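Local coordinates for protein molybdopterin molybdotransferase (Pyrococcus horikoshii, PDB 1UZ5) that probably inserts molybdate into adenylyl-molybdopterin, releasing AMP and yielding Mo-molybdopterin during molybdenum cofactor biosynthesis, at residues F51-V61 with A98-P108; L107-I115 with I129-V139. All coordinates share one frame; numbering follows the deposited sequence.

Contact 1 of 2, residues F51-V61 with A98-P108; sequences FDRATVDGYAV and AAYISTGAMLP. With SO4 (sulfate ion), chain B.
Phe51 sets its ring against the extended side chain of Met106, CD2 of Phe51 3.5 Å from Met106 CB, and the sulfur completes an oblique Met-aromatic contact. Here two antiparallel partners of the MoeA N-terminal region begin to pair, through a single bridge at Arg53 and Met106, then as strands 58-61 and 98-101 of a mixed sheet. Asp52 O accepts Leu107 N, while its carboxylate turns to Lys142 N. Arg53, bent at chi3 (-45°), grips one atom side-on: its NE lies 3.0 Å and its NH2 3.2 Å from Gly104 O, which stays in the guanidinium plane although both reach it from opposite faces of its carbonyl. A leucine here would probably leave Gly104 O without both donors and the type II turn from Ser102 to Ala105 less firmly tied. Ala54 binds the same turn through N (to Ala105 O) and O (from Gly104 N). Asp57 OD1 takes Thr103 N at 2.7 Å nearly head-on and Thr103 OG1 from above the carboxylate plane. Beside it, Ser102 OG donates to O4 of a sulfate, probably from the crystallisation liquor. Gly58 and Ile101 exchange two backbone bonds. At the non-hydrogen-bonded pair, Tyr100, its ring laid beside its carbonyl carbon by chi1 (174°), turns an edge to the face of Tyr59, planes 76° apart, Tyr100 CD1 4.0 Å from Tyr59 CZ. Ala60 CB touches Pro108 CD, and Val61 CG1 rests 4.0 Å from Ala98 CB.

Contact 2 of 2, residues L107-I115 with I129-V139; sequences LPGNADAVI and IYKPAYPGLGV
The side chains of Asp112 and Pro135 lie side by side, pointing the same way, with Asp112 OD2 3.7 Å from Pro135 CG; the other carboxylate oxygen, OD1, is held by Ala63 N. On the neighbouring Tyr134, one ring face is covered by Leu137 CB, which sits 3.8 Å above the plane of the Tyr134 ring and over its centre. Backbone bonds tie this loop to the chain beside it. Gly136 N reaches Asp112 O at 2.7 Å in an almost straight bond, and Leu137 O accepts Val114 N at 2.9 Å. The loop, which leads from strand 126-129 to strand 139-140, lies against strand 113-116, an outermost strand of the mixed sheet, which begins in a classic beta bulge where Asp112 and Ala113 both face Val61. Two overlapping type II turns, Tyr134 to Leu137 and Gly136 to Val139, shape the loop, and each uses a glycine: Gly136 has backbone angles that call for one, and a CB on Gly138 would clash with Val114 O. Apolar contacts accompany these bonds. Val139 CG2 meets Leu107 CD2 at 3.7 Å and also touches Val114 CG2, the two valines crossing at about a right angle. Farther along, with CG1 anti to the carbonyl carbon (chi1 -58°) and chi2 extended, Ile115 carries CD1 to Ile129 CD1, a tight 3.5 Å, with the methyl of Ala133 also beside the Ile115 chain.

Overall arrangement
Contact 1 buries about twice the surface of contact 2 (968 against 479 Å²); both are partly buried and lie far from the chain's centre, about 40 Å and 44 Å respectively, centre to centre. Both serve one mixed sheet: contact 1 joins strands 58-61 and 97-101 within it, whereas contact 2 lays an irregular loop on its outermost strand 113-116. That strand is the other neighbour of 58-61, with Val61 N and Tyr59 O probably bonded to Ala113 O and Ile115 N. Regular backbone pairing, an arginine grip and an aromatic pair mark contact 1; contact 2 has two backbone bonds and mostly aliphatic packing. They overlap at Leu107 and Pro108, though only Leu107 touches partners in both.

Contact 1 of 2, residues F51-V61 with A98-P108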
ATOM      1  N   PHE A  51     -28.998 -12.247   0.990  1.00 24.65           N
ATOM      2  CA  PHE A  51     -30.352 -12.703   1.303  1.00 26.77           C
ATOM      3  C   PHE A  51     -30.414 -12.984   2.799  1.00 29.24           C
ATOM      4  O   PHE A  51     -29.374 -13.120   3.447  1.00 25.17           O
ATOM      5  CB  PHE A  51     -30.686 -13.991   0.540  1.00 24.18           C
ATOM      6  CG  PHE A  51     -29.679 -15.099   0.744  1.00 27.50           C
ATOM      7  CD1 PHE A  51     -28.593 -15.243  -0.123  1.00 22.52           C
ATOM      8  CD2 PHE A  51     -29.795 -15.976   1.821  1.00 21.15           C
ATOM      9  CE1 PHE A  51     -27.636 -16.243   0.082  1.00 22.00           C
ATOM     10  CE2 PHE A  51     -28.846 -16.981   2.038  1.00 25.02           C
ATOM     11  CZ  PHE A  51     -27.757 -17.113   1.163  1.00 21.91           C
ATOM     12  N   ASP A  52     -31.622 -13.063   3.352  1.00 25.12           N
ATOM     13  CA  ASP A  52     -31.768 -13.358   4.779  1.00 22.44           C
ATOM     14  C   ASP A  52     -31.346 -14.807   4.961  1.00 19.96           C
ATOM     15  O   ASP A  52     -31.873 -15.693   4.296  1.00 19.43           O
ATOM     16  CB  ASP A  52     -33.230 -13.201   5.224  1.00 27.39           C
ATOM     17  CG  ASP A  52     -33.730 -11.777   5.100  1.00 29.67           C
ATOM     18  OD1 ASP A  52     -34.964 -11.585   5.070  1.00 31.20           O
ATOM     19  OD2 ASP A  52     -32.897 -10.848   5.039  1.00 29.60           O
ATOM     20  N   ARG A  53     -30.392 -15.063   5.847  1.00 20.30           N
ATOM     21  CA  ARG A  53     -29.967 -16.434   6.047  1.00 19.00           C
ATOM     22  C   ARG A  53     -30.091 -16.901   7.486  1.00 21.49           C
ATOM     23  O   ARG A  53     -29.950 -16.119   8.427  1.00 25.84           O
ATOM     24  CB  ARG A  53     -28.530 -16.628   5.520  1.00 28.32           C
ATOM     25  CG  ARG A  53     -27.440 -15.881   6.244  1.00 34.39           C
ATOM     26  CD  ARG A  53     -26.118 -15.887   5.441  1.00 48.17           C
ATOM     27  NE  ARG A  53     -25.766 -17.193   4.876  1.00 39.50           N
ATOM     28  CZ  ARG A  53     -24.582 -17.491   4.336  1.00 51.42           C
ATOM     29  NH1 ARG A  53     -23.615 -16.581   4.284  1.00 44.30           N
ATOM     30  NH2 ARG A  53     -24.358 -18.701   3.840  1.00 39.05           N
ATOM     31  N   ALA A  54     -30.400 -18.184   7.648  1.00 23.94           N
ATOM     32  CA  ALA A  54     -30.536 -18.767   8.972  1.00 20.37           C
ATOM     33  C   ALA A  54     -29.155 -18.785   9.617  1.00 32.63           C
ATOM     34  O   ALA A  54     -28.151 -18.991   8.933  1.00 26.75           O
ATOM     35  CB  ALA A  54     -31.069 -20.182   8.869  1.00 17.97           C
ATOM     36  N   THR A  55     -29.109 -18.565  10.925  1.00 20.60           N
ATOM     37  CA  THR A  55     -27.844 -18.570  11.649  1.00 27.11           C
ATOM     38  C   THR A  55     -27.709 -19.840  12.478  1.00 26.45           C
ATOM     39  O   THR A  55     -26.697 -20.059  13.134  1.00 28.59           O
ATOM     40  CB  THR A  55     -27.727 -17.349  12.576  1.00 37.44           C
ATOM     41  OG1 THR A  55     -28.801 -17.358  13.524  1.00 30.99           O
ATOM     42  CG2 THR A  55     -27.787 -16.063  11.763  1.00 28.85           C
ATOM     43  N   VAL A  56     -28.742 -20.676  12.444  1.00 27.12           N
ATOM     44  CA  VAL A  56     -28.744 -21.936  13.180  1.00 28.33           C
ATOM     45  C   VAL A  56     -29.604 -22.948  12.429  1.00 28.19           C
ATOM     46  O   VAL A  56     -30.394 -22.565  11.565  1.00 25.16           O
ATOM     47  CB  VAL A  56     -29.354 -21.768  14.596  1.00 30.17           C
ATOM     48  CG1 VAL A  56     -28.590 -20.715  15.383  1.00 41.96           C
ATOM     49  CG2 VAL A  56     -30.820 -21.385  14.487  1.00 36.76           C
ATOM     50  N   ASP A  57     -29.439 -24.233  12.743  1.00 24.37           N
ATOM     51  CA  ASP A  57     -30.262 -25.265  12.123  1.00 26.16           C
ATOM     52  C   ASP A  57     -31.570 -25.228  12.906  1.00 28.81           C
ATOM     53  O   ASP A  57     -31.555 -25.160  14.131  1.00 26.20           O
ATOM     54  CB  ASP A  57     -29.658 -26.665  12.286  1.00 26.86           C
ATOM     55  CG  ASP A  57     -28.373 -26.858  11.503  1.00 33.76           C
ATOM     56  OD1 ASP A  57     -28.211 -26.238  10.432  1.00 37.01           O
ATOM     57  OD2 ASP A  57     -27.532 -27.659  11.959  1.00 40.74           O
ATOM     58  N   GLY A  58     -32.698 -25.271  12.214  1.00 26.72           N
ATOM     59  CA  GLY A  58     -33.959 -25.246  12.926  1.00 23.28           C
ATOM     60  C   GLY A  58     -35.150 -25.080  12.017  1.00 24.03           C
ATOM     61  O   GLY A  58     -35.183 -25.620  10.912  1.00 22.19           O
ATOM     62  N   TYR A  59     -36.132 -24.315  12.474  1.00 21.09           N
ATOM     63  CA  TYR A  59     -37.328 -24.118  11.681  1.00 26.32           C
ATOM     64  C   TYR A  59     -37.659 -22.670  11.404  1.00 21.86           C
ATOM     65  O   TYR A  59     -37.784 -21.857  12.325  1.00 23.08           O
ATOM     66  CB  TYR A  59     -38.515 -24.807  12.358  1.00 27.76           C
ATOM     67  CG  TYR A  59     -38.325 -26.296  12.468  1.00 28.68           C
ATOM     68  CD1 TYR A  59     -37.577 -26.857  13.507  1.00 27.53           C
ATOM     69  CD2 TYR A  59     -38.831 -27.144  11.488  1.00 30.02           C
ATOM     70  CE1 TYR A  59     -37.340 -28.231  13.560  1.00 25.03           C
ATOM     71  CE2 TYR A  59     -38.600 -28.506  11.530  1.00 26.90           C
ATOM     72  CZ  TYR A  59     -37.855 -29.046  12.562  1.00 32.53           C
ATOM     73  OH  TYR A  59     -37.636 -30.406  12.575  1.00 36.33           O
ATOM     74  N   ALA A  60     -37.795 -22.361  10.118  1.00 21.30           N
ATOM     75  CA  ALA A  60     -38.136 -21.026   9.665  1.00 22.90           C
ATOM     76  C   ALA A  60     -39.626 -20.886   9.907  1.00 23.10           C
ATOM     77  O   ALA A  60     -40.402 -21.769   9.543  1.00 21.23           O
ATOM     78  CB  ALA A  60     -37.839 -20.878   8.173  1.00 14.91           C
ATOM     79  N   VAL A  61     -40.022 -19.772  10.509  1.00 21.69           N
ATOM     80  CA  VAL A  61     -41.428 -19.532  10.808  1.00 24.63           C
ATOM     81  C   VAL A  61     -41.793 -18.074  10.603  1.00 18.78           C
ATOM     82  O   VAL A  61     -40.928 -17.227  10.399  1.00 21.98           O
ATOM     83  CB  VAL A  61     -41.757 -19.848  12.291  1.00 24.37           C
ATOM     84  CG1 VAL A  61     -41.321 -21.258  12.646  1.00 20.36           C
ATOM     85  CG2 VAL A  61     -41.065 -18.824  13.204  1.00 23.07           C
ATOM     86  N   ALA A  98     -44.375 -24.032   8.736  1.00 17.60           N
ATOM     87  CA  ALA A  98     -42.950 -23.866   8.989  1.00 21.69           C
ATOM     88  C   ALA A  98     -42.116 -24.696   8.004  1.00 22.99           C
ATOM     89  O   ALA A  98     -42.645 -25.522   7.265  1.00 21.75           O
ATOM     90  CB  ALA A  98     -42.628 -24.295  10.412  1.00 18.80           C
ATOM     91  N   ALA A  99     -40.807 -24.470   8.006  1.00 20.12           N
ATOM     92  CA  ALA A  99     -39.912 -25.214   7.131  1.00 19.78           C
ATOM     93  C   ALA A  99     -38.613 -25.507   7.847  1.00 15.95           C
ATOM     94  O   ALA A  99     -38.089 -24.659   8.578  1.00 20.86           O
ATOM     95  CB  ALA A  99     -39.623 -24.414   5.869  1.00 19.54           C
ATOM     96  N   TYR A 100     -38.103 -26.718   7.676  1.00 15.51           N
ATOM     97  CA  TYR A 100     -36.823 -27.028   8.278  1.00 19.96           C
ATOM     98  C   TYR A 100     -35.813 -26.207   7.472  1.00 17.03           C
ATOM     99  O   TYR A 100     -35.971 -26.030   6.263  1.00 20.57           O
ATOM    100  CB  TYR A 100     -36.465 -28.506   8.138  1.00 23.13           C
ATOM    101  CG  TYR A 100     -35.072 -28.766   8.652  1.00 31.38           C
ATOM    102  CD1 TYR A 100     -34.801 -28.728  10.017  1.00 29.44           C
ATOM    103  CD2 TYR A 100     -34.002 -28.929   7.772  1.00 25.67           C
ATOM    104  CE1 TYR A 100     -33.503 -28.834  10.498  1.00 27.65           C
ATOM    105  CE2 TYR A 100     -32.693 -29.037   8.244  1.00 30.06           C
ATOM    106  CZ  TYR A 100     -32.453 -28.985   9.606  1.00 37.38           C
ATOM    107  OH  TYR A 100     -31.164 -29.058  10.082  1.00 37.12           O
ATOM    108  N   ILE A 101     -34.786 -25.699   8.133  1.00 20.14           N
ATOM    109  CA  ILE A 101     -33.781 -24.915   7.431  1.00 20.05           C
ATOM    110  C   ILE A 101     -32.438 -25.116   8.114  1.00 24.58           C
ATOM    111  O   ILE A 101     -32.372 -25.209   9.336  1.00 24.68           O
ATOM    112  CB  ILE A 101     -34.153 -23.409   7.426  1.00 20.83           C
ATOM    113  CG1 ILE A 101     -33.172 -22.625   6.554  1.00 22.28           C
ATOM    114  CG2 ILE A 101     -34.144 -22.853   8.855  1.00 23.84           C
ATOM    115  CD1 ILE A 101     -33.647 -21.219   6.235  1.00 17.36           C
ATOM    116  N   SER A 102     -31.370 -25.213   7.328  1.00 24.77           N
ATOM    117  CA  SER A 102     -30.048 -25.397   7.910  1.00 28.01           C
ATOM    118  C   SER A 102     -29.304 -24.071   7.964  1.00 23.70           C
ATOM    119  O   SER A 102     -29.629 -23.125   7.241  1.00 22.97           O
ATOM    120  CB  SER A 102     -29.246 -26.435   7.115  1.00 34.89           C
ATOM    121  OG  SER A 102     -29.135 -26.068   5.761  1.00 33.49           O
ATOM    122  N   THR A 103     -28.309 -24.000   8.840  1.00 25.63           N
ATOM    123  CA  THR A 103     -27.524 -22.788   8.997  1.00 25.45           C
ATOM    124  C   THR A 103     -27.012 -22.295   7.650  1.00 27.58           C
ATOM    125  O   THR A 103     -26.561 -23.088   6.828  1.00 29.68           O
ATOM    126  CB  THR A 103     -26.318 -23.030   9.923  1.00 27.36           C
ATOM    127  OG1 THR A 103     -26.781 -23.532  11.181  1.00 33.86           O
ATOM    128  CG2 THR A 103     -25.554 -21.737  10.155  1.00 27.88           C
ATOM    129  N   GLY A 104     -27.101 -20.984   7.431  1.00 27.98           N
ATOM    130  CA  GLY A 104     -26.620 -20.388   6.195  1.00 21.92           C
ATOM    131  C   GLY A 104     -27.602 -20.374   5.039  1.00 25.31           C
ATOM    132  O   GLY A 104     -27.431 -19.616   4.081  1.00 24.77           O
ATOM    133  N   ALA A 105     -28.635 -21.202   5.127  1.00 20.93           N
ATOM    134  CA  ALA A 105     -29.630 -21.293   4.061  1.00 19.40           C
ATOM    135  C   ALA A 105     -30.581 -20.091   4.015  1.00 19.22           C
ATOM    136  O   ALA A 105     -30.775 -19.396   5.016  1.00 22.30           O
ATOM    137  CB  ALA A 105     -30.411 -22.593   4.208  1.00 19.35           C
ATOM    138  N   MET A 106     -31.171 -19.860   2.846  1.00 15.23           N
ATOM    139  CA  MET A 106     -32.087 -18.743   2.635  1.00 16.19           C
ATOM    140  C   MET A 106     -33.498 -19.010   3.170  1.00 24.29           C
ATOM    141  O   MET A 106     -34.076 -20.059   2.908  1.00 18.82           O
ATOM    142  CB  MET A 106     -32.170 -18.435   1.144  1.00 17.51           C
ATOM    143  CG  MET A 106     -33.029 -17.241   0.788  1.00 16.38           C
ATOM    144  SD  MET A 106     -32.862 -16.829  -0.958  1.00 25.11           S
ATOM    145  CE  MET A 106     -34.362 -15.824  -1.245  1.00 25.60           C
ATOM    146  N   LEU A 107     -34.063 -18.058   3.905  1.00 19.88           N
ATOM    147  CA  LEU A 107     -35.412 -18.258   4.430  1.00 20.37           C
ATOM    148  C   LEU A 107     -36.445 -18.268   3.323  1.00 16.36           C
ATOM    149  O   LEU A 107     -36.363 -17.494   2.373  1.00 23.28           O
ATOM    150  CB  LEU A 107     -35.789 -17.158   5.432  1.00 15.07           C
ATOM    151  CG  LEU A 107     -35.333 -17.323   6.888  1.00 30.40           C
ATOM    152  CD1 LEU A 107     -33.818 -17.427   6.982  1.00 25.84           C
ATOM    153  CD2 LEU A 107     -35.840 -16.133   7.691  1.00 32.56           C
ATOM    154  N   PRO A 108     -37.447 -19.147   3.438  1.00 21.18           N
ATOM    155  CA  PRO A 108     -38.495 -19.215   2.416  1.00 14.31           C
ATOM    156  C   PRO A 108     -39.392 -17.978   2.545  1.00 17.50           C
ATOM    157  O   PRO A 108     -39.294 -17.233   3.528  1.00 18.07           O
ATOM    158  CB  PRO A 108     -39.218 -20.516   2.754  1.00 20.81           C
ATOM    159  CG  PRO A 108     -39.094 -20.589   4.248  1.00 22.40           C
ATOM    160  CD  PRO A 108     -37.672 -20.130   4.514  1.00 18.21           C
TER
HETATM  161  S   SO4 B1403     -26.716 -28.398   4.219  1.00 62.31           S
HETATM  162  O1  SO4 B1403     -27.246 -28.939   5.658  1.00 69.78           O
HETATM  163  O2  SO4 B1403     -25.362 -27.943   4.468  1.00 71.30           O
HETATM  164  O3  SO4 B1403     -26.780 -29.352   3.330  1.00 69.91           O
HETATM  165  O4  SO4 B1403     -27.554 -27.257   3.967  1.00 46.12           O

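Contact 2 of 2, residues L107-I115 with I129-V139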
ATOM      1  N   LEU A 107     -34.063 -18.058   3.905  1.00 19.88           N
ATOM      2  CA  LEU A 107     -35.412 -18.258   4.430  1.00 20.37           C
ATOM      3  C   LEU A 107     -36.445 -18.268   3.323  1.00 16.36           C
ATOM      4  O   LEU A 107     -36.363 -17.494   2.373  1.00 23.28           O
ATOM      5  CB  LEU A 107     -35.789 -17.158   5.432  1.00 15.07           C
ATOM      6  CG  LEU A 107     -35.333 -17.323   6.888  1.00 30.40           C
ATOM      7  CD1 LEU A 107     -33.818 -17.427   6.982  1.00 25.84           C
ATOM      8  CD2 LEU A 107     -35.840 -16.133   7.691  1.00 32.56           C
ATOM      9  N   PRO A 108     -37.447 -19.147   3.438  1.00 21.18           N
ATOM     10  CA  PRO A 108     -38.495 -19.215   2.416  1.00 14.31           C
ATOM     11  C   PRO A 108     -39.392 -17.978   2.545  1.00 17.50           C
ATOM     12  O   PRO A 108     -39.294 -17.233   3.528  1.00 18.07           O
ATOM     13  CB  PRO A 108     -39.218 -20.516   2.754  1.00 20.81           C
ATOM     14  CG  PRO A 108     -39.094 -20.589   4.248  1.00 22.40           C
ATOM     15  CD  PRO A 108     -37.672 -20.130   4.514  1.00 18.21           C
ATOM     16  N   GLY A 109     -40.248 -17.753   1.555  1.00 14.93           N
ATOM     17  CA  GLY A 109     -41.130 -16.596   1.586  1.00 26.12           C
ATOM     18  C   GLY A 109     -41.947 -16.478   2.866  1.00 20.63           C
ATOM     19  O   GLY A 109     -42.378 -17.485   3.430  1.00 20.93           O
ATOM     20  N   ASN A 110     -42.144 -15.242   3.317  1.00 21.76           N
ATOM     21  CA  ASN A 110     -42.904 -14.913   4.532  1.00 26.33           C
ATOM     22  C   ASN A 110     -42.241 -15.276   5.856  1.00 25.87           C
ATOM     23  O   ASN A 110     -42.711 -14.852   6.912  1.00 30.79           O
ATOM     24  CB  ASN A 110     -44.311 -15.537   4.503  1.00 22.22           C
ATOM     25  CG  ASN A 110     -45.143 -15.033   3.346  1.00 24.13           C
ATOM     26  OD1 ASN A 110     -45.000 -13.891   2.929  1.00 26.70           O
ATOM     27  ND2 ASN A 110     -46.023 -15.881   2.827  1.00 28.01           N
ATOM     28  N   ALA A 111     -41.168 -16.058   5.829  1.00 23.21           N
ATOM     29  CA  ALA A 111     -40.508 -16.405   7.086  1.00 21.06           C
ATOM     30  C   ALA A 111     -39.688 -15.213   7.564  1.00 26.98           C
ATOM     31  O   ALA A 111     -39.109 -14.496   6.751  1.00 21.15           O
ATOM     32  CB  ALA A 111     -39.602 -17.621   6.903  1.00 17.91           C
ATOM     33  N   ASP A 112     -39.637 -14.994   8.876  1.00 18.84           N
ATOM     34  CA  ASP A 112     -38.851 -13.883   9.405  1.00 20.72           C
ATOM     35  C   ASP A 112     -38.084 -14.260  10.662  1.00 19.97           C
ATOM     36  O   ASP A 112     -37.485 -13.410  11.316  1.00 25.88           O
ATOM     37  CB  ASP A 112     -39.736 -12.661   9.671  1.00 25.54           C
ATOM     38  CG  ASP A 112     -40.848 -12.939  10.672  1.00 32.20           C
ATOM     39  OD1 ASP A 112     -40.849 -14.023  11.288  1.00 28.93           O
ATOM     40  OD2 ASP A 112     -41.717 -12.060  10.844  1.00 28.40           O
ATOM     41  N   ALA A 113     -38.108 -15.545  10.999  1.00 22.71           N
ATOM     42  CA  ALA A 113     -37.381 -16.038  12.156  1.00 21.30           C
ATOM     43  C   ALA A 113     -37.089 -17.518  11.999  1.00 17.33           C
ATOM     44  O   ALA A 113     -37.775 -18.221  11.259  1.00 21.91           O
ATOM     45  CB  ALA A 113     -38.187 -15.803  13.436  1.00 24.72           C
ATOM     46  N   VAL A 114     -36.051 -17.977  12.691  1.00 21.41           N
ATOM     47  CA  VAL A 114     -35.689 -19.383  12.682  1.00 23.30           C
ATOM     48  C   VAL A 114     -35.548 -19.818  14.134  1.00 25.68           C
ATOM     49  O   VAL A 114     -34.790 -19.223  14.898  1.00 23.44           O
ATOM     50  CB  VAL A 114     -34.345 -19.654  11.960  1.00 18.33           C
ATOM     51  CG1 VAL A 114     -34.034 -21.151  12.019  1.00 16.41           C
ATOM     52  CG2 VAL A 114     -34.422 -19.195  10.505  1.00 19.01           C
ATOM     53  N   ILE A 115     -36.286 -20.850  14.516  1.00 23.25           N
ATOM     54  CA  ILE A 115     -36.222 -21.353  15.885  1.00 23.58           C
ATOM     55  C   ILE A 115     -35.285 -22.554  15.906  1.00 26.15           C
ATOM     56  O   ILE A 115     -35.497 -23.517  15.173  1.00 29.87           O
ATOM     57  CB  ILE A 115     -37.618 -21.785  16.378  1.00 28.39           C
ATOM     58  CG1 ILE A 115     -38.583 -20.596  16.283  1.00 20.82           C
ATOM     59  CG2 ILE A 115     -37.526 -22.307  17.807  1.00 31.25           C
ATOM     60  CD1 ILE A 115     -40.022 -20.908  16.710  1.00 31.74           C
ATOM     61  N   ILE A 129     -44.120 -25.293  19.551  1.00 25.61           N
ATOM     62  CA  ILE A 129     -43.357 -24.137  19.997  1.00 33.97           C
ATOM     63  C   ILE A 129     -43.930 -23.669  21.332  1.00 35.74           C
ATOM     64  O   ILE A 129     -45.133 -23.433  21.449  1.00 31.50           O
ATOM     65  CB  ILE A 129     -43.443 -23.011  18.947  1.00 32.49           C
ATOM     66  CG1 ILE A 129     -42.926 -23.543  17.603  1.00 41.69           C
ATOM     67  CG2 ILE A 129     -42.639 -21.800  19.399  1.00 30.13           C
ATOM     68  CD1 ILE A 129     -43.053 -22.571  16.457  1.00 54.70           C
ATOM     69  N   TYR A 130     -43.057 -23.531  22.325  1.00 35.20           N
ATOM     70  CA  TYR A 130     -43.461 -23.147  23.678  1.00 42.78           C
ATOM     71  C   TYR A 130     -43.111 -21.712  24.057  1.00 44.95           C
ATOM     72  O   TYR A 130     -43.517 -21.225  25.115  1.00 39.88           O
ATOM     73  CB  TYR A 130     -42.803 -24.099  24.683  1.00 40.57           C
ATOM     74  CG  TYR A 130     -43.107 -25.561  24.433  1.00 40.33           C
ATOM     75  CD1 TYR A 130     -44.277 -26.142  24.915  1.00 48.56           C
ATOM     76  CD2 TYR A 130     -42.234 -26.358  23.689  1.00 45.42           C
ATOM     77  CE1 TYR A 130     -44.577 -27.482  24.662  1.00 49.42           C
ATOM     78  CE2 TYR A 130     -42.526 -27.701  23.429  1.00 48.54           C
ATOM     79  CZ  TYR A 130     -43.700 -28.253  23.920  1.00 46.87           C
ATOM     80  OH  TYR A 130     -44.000 -29.571  23.667  1.00 63.06           O
ATOM     81  N   LYS A 131     -42.356 -21.042  23.197  1.00 39.02           N
ATOM     82  CA  LYS A 131     -41.939 -19.670  23.454  1.00 40.18           C
ATOM     83  C   LYS A 131     -42.100 -18.838  22.184  1.00 43.51           C
ATOM     84  O   LYS A 131     -41.729 -19.271  21.097  1.00 33.84           O
ATOM     85  CB  LYS A 131     -40.479 -19.666  23.908  1.00 42.67           C
ATOM     86  CG  LYS A 131     -39.929 -18.315  24.316  1.00 51.89           C
ATOM     87  CD  LYS A 131     -38.478 -18.451  24.750  1.00 53.37           C
ATOM     88  CE  LYS A 131     -37.898 -17.123  25.207  1.00 60.93           C
ATOM     89  NZ  LYS A 131     -36.471 -17.265  25.611  1.00 65.82           N
ATOM     90  N   PRO A 132     -42.671 -17.633  22.301  1.00 40.03           N
ATOM     91  CA  PRO A 132     -42.836 -16.815  21.101  1.00 40.30           C
ATOM     92  C   PRO A 132     -41.493 -16.402  20.505  1.00 36.29           C
ATOM     93  O   PRO A 132     -40.532 -16.136  21.225  1.00 31.30           O
ATOM     94  CB  PRO A 132     -43.626 -15.610  21.608  1.00 46.45           C
ATOM     95  CG  PRO A 132     -44.397 -16.170  22.774  1.00 45.90           C
ATOM     96  CD  PRO A 132     -43.351 -17.017  23.452  1.00 47.06           C
ATOM     97  N   ALA A 133     -41.427 -16.374  19.182  1.00 36.61           N
ATOM     98  CA  ALA A 133     -40.213 -15.945  18.505  1.00 35.65           C
ATOM     99  C   ALA A 133     -40.467 -14.486  18.154  1.00 34.17           C
ATOM    100  O   ALA A 133     -41.575 -13.982  18.330  1.00 31.71           O
ATOM    101  CB  ALA A 133     -40.001 -16.759  17.232  1.00 32.28           C
ATOM    102  N   TYR A 134     -39.441 -13.801  17.677  1.00 28.76           N
ATOM    103  CA  TYR A 134     -39.588 -12.417  17.268  1.00 29.87           C
ATOM    104  C   TYR A 134     -38.882 -12.265  15.927  1.00 27.43           C
ATOM    105  O   TYR A 134     -37.917 -12.971  15.650  1.00 29.16           O
ATOM    106  CB  TYR A 134     -38.963 -11.470  18.293  1.00 21.80           C
ATOM    107  CG  TYR A 134     -37.537 -11.802  18.658  1.00 27.43           C
ATOM    108  CD1 TYR A 134     -37.250 -12.665  19.716  1.00 29.83           C
ATOM    109  CD2 TYR A 134     -36.473 -11.262  17.940  1.00 31.70           C
ATOM    110  CE1 TYR A 134     -35.935 -12.979  20.051  1.00 29.94           C
ATOM    111  CE2 TYR A 134     -35.160 -11.571  18.263  1.00 33.06           C
ATOM    112  CZ  TYR A 134     -34.896 -12.427  19.318  1.00 38.34           C
ATOM    113  OH  TYR A 134     -33.593 -12.721  19.639  1.00 39.93           O
ATOM    114  N   PRO A 135     -39.361 -11.349  15.074  1.00 24.32           N
ATOM    115  CA  PRO A 135     -38.717 -11.160  13.771  1.00 27.06           C
ATOM    116  C   PRO A 135     -37.221 -10.965  13.945  1.00 30.99           C
ATOM    117  O   PRO A 135     -36.792 -10.154  14.766  1.00 27.62           O
ATOM    118  CB  PRO A 135     -39.398  -9.909  13.227  1.00 24.35           C
ATOM    119  CG  PRO A 135     -40.792 -10.011  13.818  1.00 25.36           C
ATOM    120  CD  PRO A 135     -40.507 -10.434  15.241  1.00 22.26           C
ATOM    121  N   GLY A 136     -36.424 -11.720  13.192  1.00 25.22           N
ATOM    122  CA  GLY A 136     -34.982 -11.574  13.289  1.00 25.80           C
ATOM    123  C   GLY A 136     -34.266 -12.663  14.066  1.00 30.01           C
ATOM    124  O   GLY A 136     -33.074 -12.886  13.858  1.00 25.99           O
ATOM    125  N   LEU A 137     -34.980 -13.334  14.968  1.00 27.76           N
ATOM    126  CA  LEU A 137     -34.395 -14.420  15.756  1.00 27.79           C
ATOM    127  C   LEU A 137     -33.829 -15.482  14.815  1.00 24.91           C
ATOM    128  O   LEU A 137     -34.503 -15.889  13.870  1.00 25.24           O
ATOM    129  CB  LEU A 137     -35.467 -15.068  16.638  1.00 32.31           C
ATOM    130  CG  LEU A 137     -35.108 -16.385  17.336  1.00 28.40           C
ATOM    131  CD1 LEU A 137     -34.152 -16.121  18.494  1.00 31.44           C
ATOM    132  CD2 LEU A 137     -36.384 -17.052  17.843  1.00 37.55           C
ATOM    133  N   GLY A 138     -32.601 -15.926  15.079  1.00 28.55           N
ATOM    134  CA  GLY A 138     -31.972 -16.949  14.254  1.00 23.49           C
ATOM    135  C   GLY A 138     -31.759 -16.554  12.802  1.00 25.43           C
ATOM    136  O   GLY A 138     -31.627 -17.414  11.925  1.00 25.63           O
ATOM    137  N   VAL A 139     -31.694 -15.253  12.546  1.00 26.14           N
ATOM    138  CA  VAL A 139     -31.524 -14.754  11.191  1.00 24.78           C
ATOM    139  C   VAL A 139     -30.482 -13.647  11.044  1.00 33.09           C
ATOM    140  O   VAL A 139     -30.385 -12.746  11.876  1.00 32.43           O
ATOM    141  CB  VAL A 139     -32.857 -14.193  10.646  1.00 25.54           C
ATOM    142  CG1 VAL A 139     -32.677 -13.712   9.215  1.00 24.02           C
ATOM    143  CG2 VAL A 139     -33.941 -15.250  10.728  1.00 20.41           C
TER